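Local coordinates for protein THB11 (Chlamydomonas reinhardtii, PDB 6TD7) that binds heme, here with cyanide on its iron, and probably binds oxygen as the truncated hemoglobin domain of a longer protein, at residues L30-L35 with Y101-A105; F90-D96 with Y126-F131; F60-G66 with R122-Y126. All blocks are in the same frame, centred on the assembly; numbering follows the deposited sequence.

Contact 1. Residues L30-L35 with Y101-A105. With CYN (cyanide ion), chain C.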
loop_
_atom_site.group_PDB
_atom_site.type_symbol
_atom_site.label_atom_id
_atom_site.label_comp_id
_atom_site.label_asym_id
_atom_site.label_seq_id
_atom_site.Cartn_x
_atom_site.Cartn_y
_atom_site.Cartn_z
ATOM N N LEU A 30 11.013 -1.218 -2.664
ATOM C CA LEU A 30 10.847 -1.169 -4.114
ATOM C C LEU A 30 9.526 -0.508 -4.489
ATOM O O LEU A 30 9.470 0.293 -5.431
ATOM C CB LEU A 30 10.933 -2.591 -4.659
ATOM C CG LEU A 30 10.866 -2.857 -6.155
ATOM C CD1 LEU A 30 11.832 -1.967 -6.911
ATOM C CD2 LEU A 30 11.175 -4.337 -6.379
ATOM N N PHE A 31 8.456 -0.844 -3.769
ATOM C CA PHE A 31 7.178 -0.151 -3.934
ATOM C C PHE A 31 7.365 1.359 -3.897
ATOM O O PHE A 31 6.910 2.074 -4.798
ATOM C CB PHE A 31 6.210 -0.625 -2.843
ATOM C CG PHE A 31 4.978 0.230 -2.688
ATOM C CD1 PHE A 31 3.968 0.205 -3.637
ATOM C CD2 PHE A 31 4.819 1.037 -1.570
ATOM C CE1 PHE A 31 2.829 0.987 -3.483
ATOM C CE2 PHE A 31 3.684 1.820 -1.408
ATOM C CZ PHE A 31 2.688 1.796 -2.362
ATOM N N TYR A 32 8.041 1.874 -2.869
ATOM C CA TYR A 32 8.202 3.323 -2.779
ATOM C C TYR A 32 9.117 3.858 -3.873
ATOM O O TYR A 32 8.898 4.967 -4.372
ATOM C CB TYR A 32 8.714 3.720 -1.398
ATOM C CG TYR A 32 7.596 3.789 -0.389
ATOM C CD1 TYR A 32 6.672 4.828 -0.413
ATOM C CD2 TYR A 32 7.447 2.803 0.570
ATOM C CE1 TYR A 32 5.634 4.881 0.501
ATOM C CE2 TYR A 32 6.423 2.851 1.486
ATOM C CZ TYR A 32 5.518 3.885 1.449
ATOM O OH TYR A 32 4.509 3.902 2.380
ATOM N N ARG A 33 10.129 3.093 -4.276
ATOM C CA ARG A 33 10.963 3.538 -5.387
ATOM C C ARG A 33 10.126 3.724 -6.650
ATOM O O ARG A 33 10.260 4.732 -7.352
ATOM C CB ARG A 33 12.096 2.542 -5.620
ATOM C CG ARG A 33 13.373 3.177 -6.141
ATOM C CD ARG A 33 14.608 2.519 -5.534
ATOM N NE ARG A 33 14.734 1.130 -5.962
ATOM C CZ ARG A 33 14.907 0.089 -5.151
ATOM N NH1 ARG A 33 15.001 0.248 -3.838
ATOM N NH2 ARG A 33 15.000 -1.124 -5.672
ATOM N N LYS A 34 9.242 2.766 -6.943
ATOM C CA LYS A 34 8.374 2.890 -8.108
ATOM C C LYS A 34 7.423 4.075 -7.977
ATOM O O LYS A 34 7.200 4.811 -8.945
ATOM C CB LYS A 34 7.585 1.594 -8.301
ATOM C CG LYS A 34 8.438 0.412 -8.727
ATOM C CD LYS A 34 7.744 -0.913 -8.433
ATOM C CE LYS A 34 8.538 -2.092 -8.970
ATOM N NZ LYS A 34 8.472 -2.184 -10.458
ATOM N N LEU A 35 6.836 4.261 -6.788
ATOM C CA LEU A 35 5.894 5.356 -6.584
ATOM C C LEU A 35 6.524 6.699 -6.923
ATOM O O LEU A 35 5.959 7.498 -7.678
ATOM C CB LEU A 35 5.412 5.393 -5.133
ATOM C CG LEU A 35 4.318 4.478 -4.592
ATOM C CD1 LEU A 35 3.785 5.097 -3.290
ATOM C CD2 LEU A 35 3.189 4.239 -5.571
ATOM N N TYR A 101 2.137 -1.169 -8.627
ATOM C CA TYR A 101 3.536 -1.101 -8.224
ATOM C C TYR A 101 3.833 -2.004 -7.030
ATOM O O TYR A 101 4.933 -2.560 -6.938
ATOM C CB TYR A 101 3.910 0.342 -7.898
ATOM C CG TYR A 101 4.058 1.223 -9.112
ATOM C CD1 TYR A 101 4.654 0.747 -10.269
ATOM C CD2 TYR A 101 3.606 2.534 -9.099
ATOM C CE1 TYR A 101 4.798 1.549 -11.376
ATOM C CE2 TYR A 101 3.745 3.345 -10.203
ATOM C CZ TYR A 101 4.341 2.847 -11.339
ATOM O OH TYR A 101 4.485 3.644 -12.449
ATOM N N PHE A 102 2.885 -2.153 -6.109
ATOM C CA PHE A 102 3.099 -3.080 -5.002
ATOM C C PHE A 102 3.171 -4.508 -5.519
ATOM O O PHE A 102 4.014 -5.299 -5.078
ATOM C CB PHE A 102 1.985 -2.933 -3.972
ATOM C CG PHE A 102 2.314 -3.531 -2.642
ATOM C CD1 PHE A 102 2.069 -4.869 -2.392
ATOM C CD2 PHE A 102 2.875 -2.753 -1.641
ATOM C CE1 PHE A 102 2.375 -5.420 -1.172
ATOM C CE2 PHE A 102 3.178 -3.298 -0.415
ATOM C CZ PHE A 102 2.931 -4.635 -0.181
ATOM N N GLU A 103 2.303 -4.844 -6.475
ATOM C CA GLU A 103 2.337 -6.163 -7.094
ATOM C C GLU A 103 3.627 -6.380 -7.874
ATOM O O GLU A 103 4.210 -7.471 -7.838
ATOM C CB GLU A 103 1.122 -6.323 -8.008
ATOM C CG GLU A 103 1.028 -7.654 -8.723
ATOM C CD GLU A 103 -0.037 -7.648 -9.803
ATOM O OE1 GLU A 103 -0.812 -8.623 -9.884
ATOM O OE2 GLU A 103 -0.104 -6.663 -10.569
ATOM N N GLU A 104 4.078 -5.359 -8.613
ATOM C CA GLU A 104 5.339 -5.469 -9.341
ATOM C C GLU A 104 6.503 -5.717 -8.391
ATOM O O GLU A 104 7.397 -6.519 -8.682
ATOM C CB GLU A 104 5.597 -4.198 -10.153
ATOM C CG GLU A 104 4.705 -4.025 -11.365
ATOM C CD GLU A 104 5.064 -2.804 -12.198
ATOM O OE1 GLU A 104 4.428 -2.614 -13.253
ATOM O OE2 GLU A 104 5.975 -2.039 -11.808
ATOM N N ALA A 105 6.519 -5.009 -7.257
ATOM C CA ALA A 105 7.576 -5.201 -6.273
ATOM C C ALA A 105 7.613 -6.639 -5.770
ATOM O O ALA A 105 8.690 -7.231 -5.646
ATOM C CB ALA A 105 7.387 -4.230 -5.106
HETATM C C CYN C . 1.170 5.248 1.068
HETATM N N CYN C . 2.276 5.210 1.405
#

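Contact 2. Residues F90-D96 with Y126-F131. With HEM (protoporphyrin IX containing Fe), chain B.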
loop_
_atom_site.group_PDB
_atom_site.type_symbol
_atom_site.label_atom_id
_atom_site.label_comp_id
_atom_site.label_asym_id
_atom_site.label_seq_id
_atom_site.Cartn_x
_atom_site.Cartn_y
_atom_site.Cartn_z
ATOM N N PHE A 90 -6.017 13.386 -5.890
ATOM C CA PHE A 90 -5.742 11.957 -5.749
ATOM C C PHE A 90 -7.006 11.153 -6.023
ATOM O O PHE A 90 -8.044 11.373 -5.392
ATOM C CB PHE A 90 -5.221 11.678 -4.338
ATOM C CG PHE A 90 -4.672 10.290 -4.135
ATOM C CD1 PHE A 90 -3.613 9.828 -4.899
ATOM C CD2 PHE A 90 -5.184 9.467 -3.141
ATOM C CE1 PHE A 90 -3.099 8.565 -4.699
ATOM C CE2 PHE A 90 -4.668 8.202 -2.931
ATOM C CZ PHE A 90 -3.623 7.752 -3.711
ATOM N N SER A 91 -6.910 10.219 -6.960
ATOM C CA SER A 91 -8.063 9.573 -7.566
ATOM C C SER A 91 -7.965 8.063 -7.482
ATOM O O SER A 91 -6.884 7.508 -7.261
ATOM C CB SER A 91 -8.189 9.988 -9.042
ATOM O OG SER A 91 -7.104 9.470 -9.794
ATOM N N PRO A 92 -9.086 7.361 -7.661
ATOM C CA PRO A 92 -9.025 5.893 -7.711
ATOM C C PRO A 92 -8.027 5.365 -8.727
ATOM O O PRO A 92 -7.403 4.321 -8.500
ATOM C CB PRO A 92 -10.464 5.504 -8.077
ATOM C CG PRO A 92 -11.293 6.620 -7.560
ATOM C CD PRO A 92 -10.471 7.865 -7.713
ATOM N N GLU A 93 -7.860 6.065 -9.849
ATOM C CA GLU A 93 -6.897 5.626 -10.850
ATOM C C GLU A 93 -5.464 5.745 -10.346
ATOM O O GLU A 93 -4.619 4.922 -10.715
ATOM C CB GLU A 93 -7.094 6.425 -12.136
ATOM C CG GLU A 93 -8.439 6.172 -12.796
ATOM C CD GLU A 93 -9.454 7.263 -12.504
ATOM O OE1 GLU A 93 -10.161 7.672 -13.448
ATOM O OE2 GLU A 93 -9.538 7.721 -11.342
ATOM N N ASP A 94 -5.166 6.737 -9.500
ATOM C CA ASP A 94 -3.837 6.802 -8.897
ATOM C C ASP A 94 -3.624 5.638 -7.932
ATOM O O ASP A 94 -2.537 5.054 -7.883
ATOM C CB ASP A 94 -3.638 8.138 -8.175
ATOM C CG ASP A 94 -3.750 9.334 -9.106
ATOM O OD1 ASP A 94 -3.143 9.306 -10.198
ATOM O OD2 ASP A 94 -4.442 10.308 -8.735
ATOM N N PHE A 95 -4.666 5.270 -7.182
ATOM C CA PHE A 95 -4.548 4.133 -6.276
ATOM C C PHE A 95 -4.315 2.836 -7.043
ATOM O O PHE A 95 -3.542 1.977 -6.599
ATOM C CB PHE A 95 -5.798 4.021 -5.399
ATOM C CG PHE A 95 -5.608 3.139 -4.194
ATOM C CD1 PHE A 95 -4.840 3.564 -3.124
ATOM C CD2 PHE A 95 -6.188 1.885 -4.134
ATOM C CE1 PHE A 95 -4.654 2.755 -2.017
ATOM C CE2 PHE A 95 -6.005 1.073 -3.024
ATOM C CZ PHE A 95 -5.238 1.508 -1.969
ATOM N N ASP A 96 -4.976 2.668 -8.194
ATOM C CA ASP A 96 -4.717 1.498 -9.028
ATOM C C ASP A 96 -3.236 1.397 -9.377
ATOM O O ASP A 96 -2.637 0.319 -9.311
ATOM C CB ASP A 96 -5.548 1.560 -10.313
ATOM C CG ASP A 96 -7.036 1.349 -10.080
ATOM O OD1 ASP A 96 -7.436 0.811 -9.024
ATOM O OD2 ASP A 96 -7.810 1.710 -10.993
ATOM N N TYR A 126 -9.294 -1.529 0.522
ATOM C CA TYR A 126 -8.866 -0.206 0.971
ATOM C C TYR A 126 -8.901 0.823 -0.137
ATOM O O TYR A 126 -8.791 2.019 0.156
ATOM C CB TYR A 126 -7.495 -0.323 1.636
ATOM C CG TYR A 126 -7.739 -0.978 2.957
ATOM C CD1 TYR A 126 -8.154 -0.229 4.044
ATOM C CD2 TYR A 126 -7.688 -2.358 3.087
ATOM C CE1 TYR A 126 -8.450 -0.826 5.239
ATOM C CE2 TYR A 126 -7.983 -2.966 4.283
ATOM C CZ TYR A 126 -8.365 -2.193 5.355
ATOM O OH TYR A 126 -8.667 -2.778 6.556
ATOM N N LYS A 127 -9.125 0.407 -1.382
ATOM C CA LYS A 127 -9.460 1.374 -2.417
ATOM C C LYS A 127 -10.810 2.020 -2.127
ATOM O O LYS A 127 -10.920 3.249 -2.069
ATOM C CB LYS A 127 -9.464 0.705 -3.787
ATOM C CG LYS A 127 -9.794 1.661 -4.906
ATOM C CD LYS A 127 -9.840 0.942 -6.239
ATOM C CE LYS A 127 -10.242 1.891 -7.347
ATOM N NZ LYS A 127 -10.202 1.214 -8.670
ATOM N N ASP A 128 -11.851 1.204 -1.926
ATOM C CA ASP A 128 -13.157 1.742 -1.555
ATOM C C ASP A 128 -13.092 2.526 -0.245
ATOM O O ASP A 128 -13.792 3.530 -0.079
ATOM C CB ASP A 128 -14.173 0.604 -1.442
ATOM C CG ASP A 128 -14.688 0.135 -2.794
ATOM O OD1 ASP A 128 -14.394 0.788 -3.818
ATOM O OD2 ASP A 128 -15.401 -0.888 -2.822
ATOM N N ALA A 129 -12.262 2.078 0.702
ATOM C CA ALA A 129 -12.151 2.794 1.967
ATOM C C ALA A 129 -11.635 4.211 1.753
ATOM O O ALA A 129 -12.150 5.165 2.348
ATOM C CB ALA A 129 -11.233 2.039 2.928
ATOM N N ILE A 130 -10.622 4.369 0.901
ATOM C CA ILE A 130 -10.003 5.677 0.716
ATOM C C ILE A 130 -10.963 6.648 0.033
ATOM O O ILE A 130 -11.017 7.831 0.388
ATOM C CB ILE A 130 -8.688 5.532 -0.074
ATOM C CG1 ILE A 130 -7.595 4.962 0.836
ATOM C CG2 ILE A 130 -8.268 6.872 -0.652
ATOM C CD1 ILE A 130 -6.357 4.516 0.106
ATOM N N PHE A 131 -11.731 6.178 -0.950
ATOM C CA PHE A 131 -12.435 7.075 -1.859
ATOM C C PHE A 131 -13.940 7.139 -1.651
ATOM O O PHE A 131 -14.613 7.897 -2.358
ATOM C CB PHE A 131 -12.127 6.676 -3.311
ATOM C CG PHE A 131 -10.681 6.825 -3.665
ATOM C CD1 PHE A 131 -10.138 8.083 -3.875
ATOM C CD2 PHE A 131 -9.853 5.719 -3.751
ATOM C CE1 PHE A 131 -8.797 8.231 -4.180
ATOM C CE2 PHE A 131 -8.514 5.864 -4.056
ATOM C CZ PHE A 131 -7.986 7.121 -4.270
HETATM C CHA HEM B . -0.624 7.345 4.185
HETATM C CHB HEM B . -0.123 8.916 -0.408
HETATM C CHC HEM B . -1.020 4.481 -2.179
HETATM C CHD HEM B . -1.984 2.988 2.395
HETATM C C1A HEM B . -0.370 8.169 3.103
HETATM C C2A HEM B . 0.066 9.558 3.112
HETATM C C3A HEM B . 0.195 9.958 1.843
HETATM C C4A HEM B . -0.146 8.859 0.974
HETATM C CMA HEM B . 0.642 11.352 1.356
HETATM C CAA HEM B . 0.366 10.450 4.341
HETATM C CBA HEM B . -0.811 10.535 5.298
HETATM C CGA HEM B . -0.359 11.196 6.579
HETATM O O1A HEM B . -1.246 11.644 7.349
HETATM O O2A HEM B . 0.873 11.275 6.835
HETATM C C1B HEM B . -0.262 7.851 -1.274
HETATM C C2B HEM B . -0.041 7.890 -2.705
HETATM C C3B HEM B . -0.295 6.677 -3.206
HETATM C C4B HEM B . -0.681 5.813 -2.109
HETATM C CMB HEM B . 0.398 9.131 -3.511
HETATM C CAB HEM B . -0.174 6.294 -4.698
HETATM C CBB HEM B . -0.715 5.177 -5.189
HETATM C C1C HEM B . -1.331 3.716 -1.075
HETATM C C2C HEM B . -1.611 2.308 -1.132
HETATM C C3C HEM B . -1.893 1.887 0.099
HETATM C C4C HEM B . -1.775 3.006 1.023
HETATM C CMC HEM B . -1.621 1.452 -2.418
HETATM C CAC HEM B . -2.248 0.428 0.432
HETATM C CBC HEM B . -3.152 0.171 1.377
HETATM C C1D HEM B . -1.612 3.998 3.270
HETATM C C2D HEM B . -1.475 3.879 4.706
HETATM C C3D HEM B . -1.111 5.074 5.192
HETATM C C4D HEM B . -0.980 6.005 4.092
HETATM C CMD HEM B . -1.724 2.585 5.510
HETATM C CAD HEM B . -0.812 5.423 6.660
HETATM C CBD HEM B . -2.043 5.773 7.471
HETATM C CGD HEM B . -1.507 5.911 8.871
HETATM O O1D HEM B . -1.622 4.936 9.659
HETATM O O2D HEM B . -0.931 6.987 9.179
HETATM N NA HEM B . -0.488 7.784 1.776
HETATM N NB HEM B . -0.648 6.563 -0.943
HETATM N NC HEM B . -1.428 4.114 0.259
HETATM N ND HEM B . -1.301 5.308 2.937
HETATM FE FE HEM B . -0.955 5.915 1.050
#

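Contact 3. Residues F60-G66 with R122-Y126. With HEM (protoporphyrin IX containing Fe), chain B.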
loop_
_atom_site.group_PDB
_atom_site.type_symbol
_atom_site.label_atom_id
_atom_site.label_comp_id
_atom_site.label_asym_id
_atom_site.label_seq_id
_atom_site.Cartn_x
_atom_site.Cartn_y
_atom_site.Cartn_z
ATOM N N PHE A 60 0.093 -0.802 8.776
ATOM C CA PHE A 60 -0.715 -1.450 7.750
ATOM C C PHE A 60 0.034 -2.609 7.099
ATOM O O PHE A 60 -0.544 -3.678 6.868
ATOM C CB PHE A 60 -1.136 -0.417 6.696
ATOM C CG PHE A 60 -2.001 -0.985 5.613
ATOM C CD1 PHE A 60 -3.363 -1.139 5.807
ATOM C CD2 PHE A 60 -1.452 -1.379 4.408
ATOM C CE1 PHE A 60 -4.157 -1.675 4.821
ATOM C CE2 PHE A 60 -2.237 -1.922 3.424
ATOM C CZ PHE A 60 -3.597 -2.070 3.630
ATOM N N VAL A 61 1.312 -2.413 6.771
ATOM C CA VAL A 61 2.073 -3.479 6.127
ATOM C C VAL A 61 2.248 -4.655 7.076
ATOM O O VAL A 61 2.196 -5.819 6.660
ATOM C CB VAL A 61 3.433 -2.949 5.637
ATOM C CG1 VAL A 61 4.307 -4.094 5.136
ATOM C CG2 VAL A 61 3.222 -1.926 4.553
ATOM N N SER A 62 2.471 -4.371 8.361
ATOM C CA SER A 62 2.588 -5.432 9.354
ATOM C C SER A 62 1.309 -6.253 9.432
ATOM O O SER A 62 1.357 -7.484 9.526
ATOM C CB SER A 62 2.923 -4.830 10.719
ATOM O OG SER A 62 3.070 -5.831 11.712
ATOM N N TRP A 63 0.150 -5.585 9.414
ATOM C CA TRP A 63 -1.121 -6.296 9.355
ATOM C C TRP A 63 -1.249 -7.086 8.058
ATOM O O TRP A 63 -1.698 -8.239 8.056
ATOM C CB TRP A 63 -2.284 -5.305 9.477
ATOM C CG TRP A 63 -3.614 -5.870 9.031
ATOM C CD1 TRP A 63 -4.478 -6.605 9.785
ATOM C CD2 TRP A 63 -4.222 -5.744 7.733
ATOM N NE1 TRP A 63 -5.583 -6.948 9.046
ATOM C CE2 TRP A 63 -5.453 -6.429 7.784
ATOM C CE3 TRP A 63 -3.848 -5.115 6.539
ATOM C CZ2 TRP A 63 -6.312 -6.513 6.684
ATOM C CZ3 TRP A 63 -4.703 -5.195 5.445
ATOM C CH2 TRP A 63 -5.922 -5.886 5.528
ATOM N N LEU A 64 -0.841 -6.476 6.946
ATOM C CA LEU A 64 -1.076 -7.067 5.633
ATOM C C LEU A 64 -0.398 -8.423 5.494
ATOM O O LEU A 64 -0.987 -9.362 4.946
ATOM C CB LEU A 64 -0.581 -6.113 4.551
ATOM C CG LEU A 64 -0.710 -6.575 3.103
ATOM C CD1 LEU A 64 -2.152 -6.631 2.677
ATOM C CD2 LEU A 64 0.075 -5.628 2.220
ATOM N N PHE A 65 0.846 -8.542 5.949
ATOM C CA PHE A 65 1.558 -9.812 5.885
ATOM C C PHE A 65 1.399 -10.631 7.157
ATOM O O PHE A 65 2.072 -11.656 7.317
ATOM C CB PHE A 65 3.035 -9.566 5.578
ATOM C CG PHE A 65 3.281 -9.085 4.176
ATOM C CD1 PHE A 65 3.361 -9.981 3.126
ATOM C CD2 PHE A 65 3.410 -7.733 3.906
ATOM C CE1 PHE A 65 3.583 -9.538 1.836
ATOM C CE2 PHE A 65 3.624 -7.287 2.618
ATOM C CZ PHE A 65 3.713 -8.190 1.585
ATOM N N GLY A 66 0.499 -10.226 8.046
ATOM C CA GLY A 66 0.283 -10.922 9.286
ATOM C C GLY A 66 -0.754 -12.016 9.161
ATOM O O GLY A 66 -1.141 -12.429 8.061
ATOM N N ARG A 122 -6.316 -8.816 0.014
ATOM C CA ARG A 122 -6.443 -8.180 1.318
ATOM C C ARG A 122 -6.389 -6.663 1.210
ATOM O O ARG A 122 -7.003 -5.957 2.018
ATOM C CB ARG A 122 -5.328 -8.660 2.240
ATOM C CG ARG A 122 -5.736 -9.731 3.208
ATOM C CD ARG A 122 -4.691 -9.878 4.297
ATOM N NE ARG A 122 -5.311 -9.897 5.614
ATOM C CZ ARG A 122 -4.676 -10.214 6.734
ATOM N NH1 ARG A 122 -3.389 -10.546 6.702
ATOM N NH2 ARG A 122 -5.337 -10.206 7.884
ATOM N N MET A 123 -5.661 -6.157 0.217
ATOM C CA MET A 123 -5.477 -4.723 0.051
ATOM C C MET A 123 -6.623 -4.084 -0.717
ATOM O O MET A 123 -6.891 -2.891 -0.540
ATOM C CB MET A 123 -4.163 -4.463 -0.683
ATOM C CG MET A 123 -3.771 -3.008 -0.745
ATOM S SD MET A 123 -2.296 -2.755 -1.744
ATOM C CE MET A 123 -1.103 -3.766 -0.874
ATOM N N LEU A 124 -7.298 -4.856 -1.566
ATOM C CA LEU A 124 -8.298 -4.277 -2.454
ATOM C C LEU A 124 -9.385 -3.506 -1.718
ATOM O O LEU A 124 -9.739 -2.408 -2.177
ATOM C CB LEU A 124 -8.920 -5.378 -3.319
ATOM C CG LEU A 124 -10.089 -4.936 -4.202
ATOM C CD1 LEU A 124 -9.694 -3.755 -5.073
ATOM C CD2 LEU A 124 -10.562 -6.102 -5.060
ATOM N N PRO A 125 -9.953 -3.995 -0.617
ATOM C CA PRO A 125 -11.006 -3.224 0.060
ATOM C C PRO A 125 -10.591 -1.797 0.404
ATOM O O PRO A 125 -11.454 -0.924 0.552
ATOM C CB PRO A 125 -11.284 -4.053 1.324
ATOM C CG PRO A 125 -10.854 -5.449 0.966
ATOM C CD PRO A 125 -9.668 -5.274 0.063
ATOM N N TYR A 126 -9.294 -1.529 0.522
ATOM C CA TYR A 126 -8.866 -0.206 0.971
ATOM C C TYR A 126 -8.901 0.823 -0.137
ATOM O O TYR A 126 -8.791 2.019 0.156
ATOM C CB TYR A 126 -7.495 -0.323 1.636
ATOM C CG TYR A 126 -7.739 -0.978 2.957
ATOM C CD1 TYR A 126 -8.154 -0.229 4.044
ATOM C CD2 TYR A 126 -7.688 -2.358 3.087
ATOM C CE1 TYR A 126 -8.450 -0.826 5.239
ATOM C CE2 TYR A 126 -7.983 -2.966 4.283
ATOM C CZ TYR A 126 -8.365 -2.193 5.355
ATOM O OH TYR A 126 -8.667 -2.778 6.556
HETATM C CHA HEM B . -0.624 7.345 4.185
HETATM C CHB HEM B . -0.123 8.916 -0.408
HETATM C CHC HEM B . -1.020 4.481 -2.179
HETATM C CHD HEM B . -1.984 2.988 2.395
HETATM C C1A HEM B . -0.370 8.169 3.103
HETATM C C2A HEM B . 0.066 9.558 3.112
HETATM C C3A HEM B . 0.195 9.958 1.843
HETATM C C4A HEM B . -0.146 8.859 0.974
HETATM C CMA HEM B . 0.642 11.352 1.356
HETATM C CAA HEM B . 0.366 10.450 4.341
HETATM C CBA HEM B . -0.811 10.535 5.298
HETATM C CGA HEM B . -0.359 11.196 6.579
HETATM O O1A HEM B . -1.246 11.644 7.349
HETATM O O2A HEM B . 0.873 11.275 6.835
HETATM C C1B HEM B . -0.262 7.851 -1.274
HETATM C C2B HEM B . -0.041 7.890 -2.705
HETATM C C3B HEM B . -0.295 6.677 -3.206
HETATM C C4B HEM B . -0.681 5.813 -2.109
HETATM C CMB HEM B . 0.398 9.131 -3.511
HETATM C CAB HEM B . -0.174 6.294 -4.698
HETATM C CBB HEM B . -0.715 5.177 -5.189
HETATM C C1C HEM B . -1.331 3.716 -1.075
HETATM C C2C HEM B . -1.611 2.308 -1.132
HETATM C C3C HEM B . -1.893 1.887 0.099
HETATM C C4C HEM B . -1.775 3.006 1.023
HETATM C CMC HEM B . -1.621 1.452 -2.418
HETATM C CAC HEM B . -2.248 0.428 0.432
HETATM C CBC HEM B . -3.152 0.171 1.377
HETATM C C1D HEM B . -1.612 3.998 3.270
HETATM C C2D HEM B . -1.475 3.879 4.706
HETATM C C3D HEM B . -1.111 5.074 5.192
HETATM C C4D HEM B . -0.980 6.005 4.092
HETATM C CMD HEM B . -1.724 2.585 5.510
HETATM C CAD HEM B . -0.812 5.423 6.660
HETATM C CBD HEM B . -2.043 5.773 7.471
HETATM C CGD HEM B . -1.507 5.911 8.871
HETATM O O1D HEM B . -1.622 4.936 9.659
HETATM O O2D HEM B . -0.931 6.987 9.179
HETATM N NA HEM B . -0.488 7.784 1.776
HETATM N NB HEM B . -0.648 6.563 -0.943
HETATM N NC HEM B . -1.428 4.114 0.259
HETATM N ND HEM B . -1.301 5.308 2.937
HETATM FE FE HEM B . -0.955 5.915 1.050
#

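Contact 1. Residues L30-L35 with Y101-A105
K34 lays its aliphatic chain across Y101 and then reaches E104 by an unusual route: NZ meets OE2 at 2.8 Å on the anti side of the carboxylate, 22° out of its plane, not on the more common syn side. The start of the same side chain sits over the Y101 ring, CB lying 3.9 Å from the ring centroid in a CH-pi contact. Running nearly straight as far as CE, the chain bends only at its end (chi4 -73°), which turns the ammonium onto the glutamate. Lysine suits the place because its methylenes cover an aromatic face while its charge goes on to the acidic side chains, E108 being a second anionic partner; E104 in turn pairs with K100 through OE1, and the Y101 hydroxyl bonds to D38. An alanine here would keep CB over the ring but lose the ammonium, and would probably leave E108 without this mate and E104 with just K100 of its two lysines. Deeper in, F102 turns its edge to the face of F31 in a T-shaped pair, centroids 5.4 Å apart and planes at 67°. Beside F31, the small A105 lets L30 settle close, L30 CG lying 3.9 Å from A105 CB. Y32 faces the other way, toward the distal pocket, where its OH donates to the cyanide N at 2.8 Å. The axes of 30-35 and 101-105 approach to 8.5 Å in the globin fold: helix 21-36 also rests on helix 50-64 through F31 and Y32, and F102 reaches across to V119 and M120 of helix 113-123.

Contact 2. Residues F90-D96 with Y126-F131
K127 NZ donates to D96 OD1 at 2.8 Å, meeting it on the syn side and only 15° out of the carboxylate plane, in a salt bridge between two globin helices, 92-108 and 125-131, whose facing segments run roughly antiparallel (148°). Lysine is long enough for the task: fully extended, with CG anti to the backbone N (chi1 -180°), it runs past P92, whose CB touches CE, and its CB rests against the F95 ring. Beneath the salt bridge the packing is aromatic and aliphatic. F131 slots its ring between two covers, with P92 on one face, CD 4.0 Å from the ring centroid in a CH-pi contact, and its neighbour I130 on the opposite face, CG2 over the centre. F95 CB comes to the edge of the same ring. Proline fits at the first turn of helix 92-108, where no amide hydrogen is needed and the compact, rigid pyrrolidine can cover an aromatic face. Just ahead of it S91 is the N-cap and forms a capping box with D94: S91 N donates to D94 OD2 at 3.0 Å, while the return bond from D94 N to S91 OG is weak. Q40 holds the other carboxylate oxygen, OD1, so D94 is gripped at both. Inward, the contact becomes the proximal wall of the heme pocket. F90 meets the F131 ring obliquely and brings CZ to within 3.5 Å of heme C3B, while I130 also packs on H81, the axial ligand of the iron. Packing is close at F95, whose CE1 lies 3.2 Å from both I130 CD1 and heme C2C.

Contact 3. Residues F60-G66 with R122-Y126
F60 and W63 both hold CG anti to the backbone N (chi1 -179° and 163°), which swings their rings off helix 50-64 to meet Y126 in an aromatic cluster beside the heme. F60 points its edge at the face of Y126 in a T-shaped pair, planes at 79°, with CE1 above the middle of the tyrosine ring. W63 approaches that ring obliquely, CH2 lying 3.8 Å from Y126 CE2. Wide, flat side chains suit this seam of the globin fold, since each can serve two neighbours: F60 also brings CE2 to 3.1 Å from the heme vinyl carbon CBC. W63 also receives R122 over one face, the arginine CZ standing off-centre above the five-membered ring, 4.3 Å from its centroid, in a cation-pi contact, while the indole NE1 donates to V70 O. A bend at chi3 carries the guanidinium to the C-terminal end of helix 50-64, and its NH2 bonds to P67 O. Arginine is apt here because several N-H groups can collect carbonyls at a helix end, even by modest bonds: R122 NH1 donates weakly to L64 O and to G66 O, each at 3.2 Å.

The three contacts lie 15 to 16 Å apart, centre to centre, around one heme. Contact 1 and contact 3 touch directly: F102 of the former packs its CZ 3.9 Å from L64 CD2 of the latter. Contacts 2 and 3 share Y126, which belongs to the aromatic cluster of contact 3 and to helix 125-131 of contact 2. Contacts 1 and 2 do not touch, although both use helix 92-108, one in its second half and one at its start. Contact 1 supplies the distal tyrosine that holds cyanide, contact 2 builds on the proximal side near H81, and contact 3 packs against the heme edge bearing CBC, with the F60 side chain about 8 Å from the cyanide.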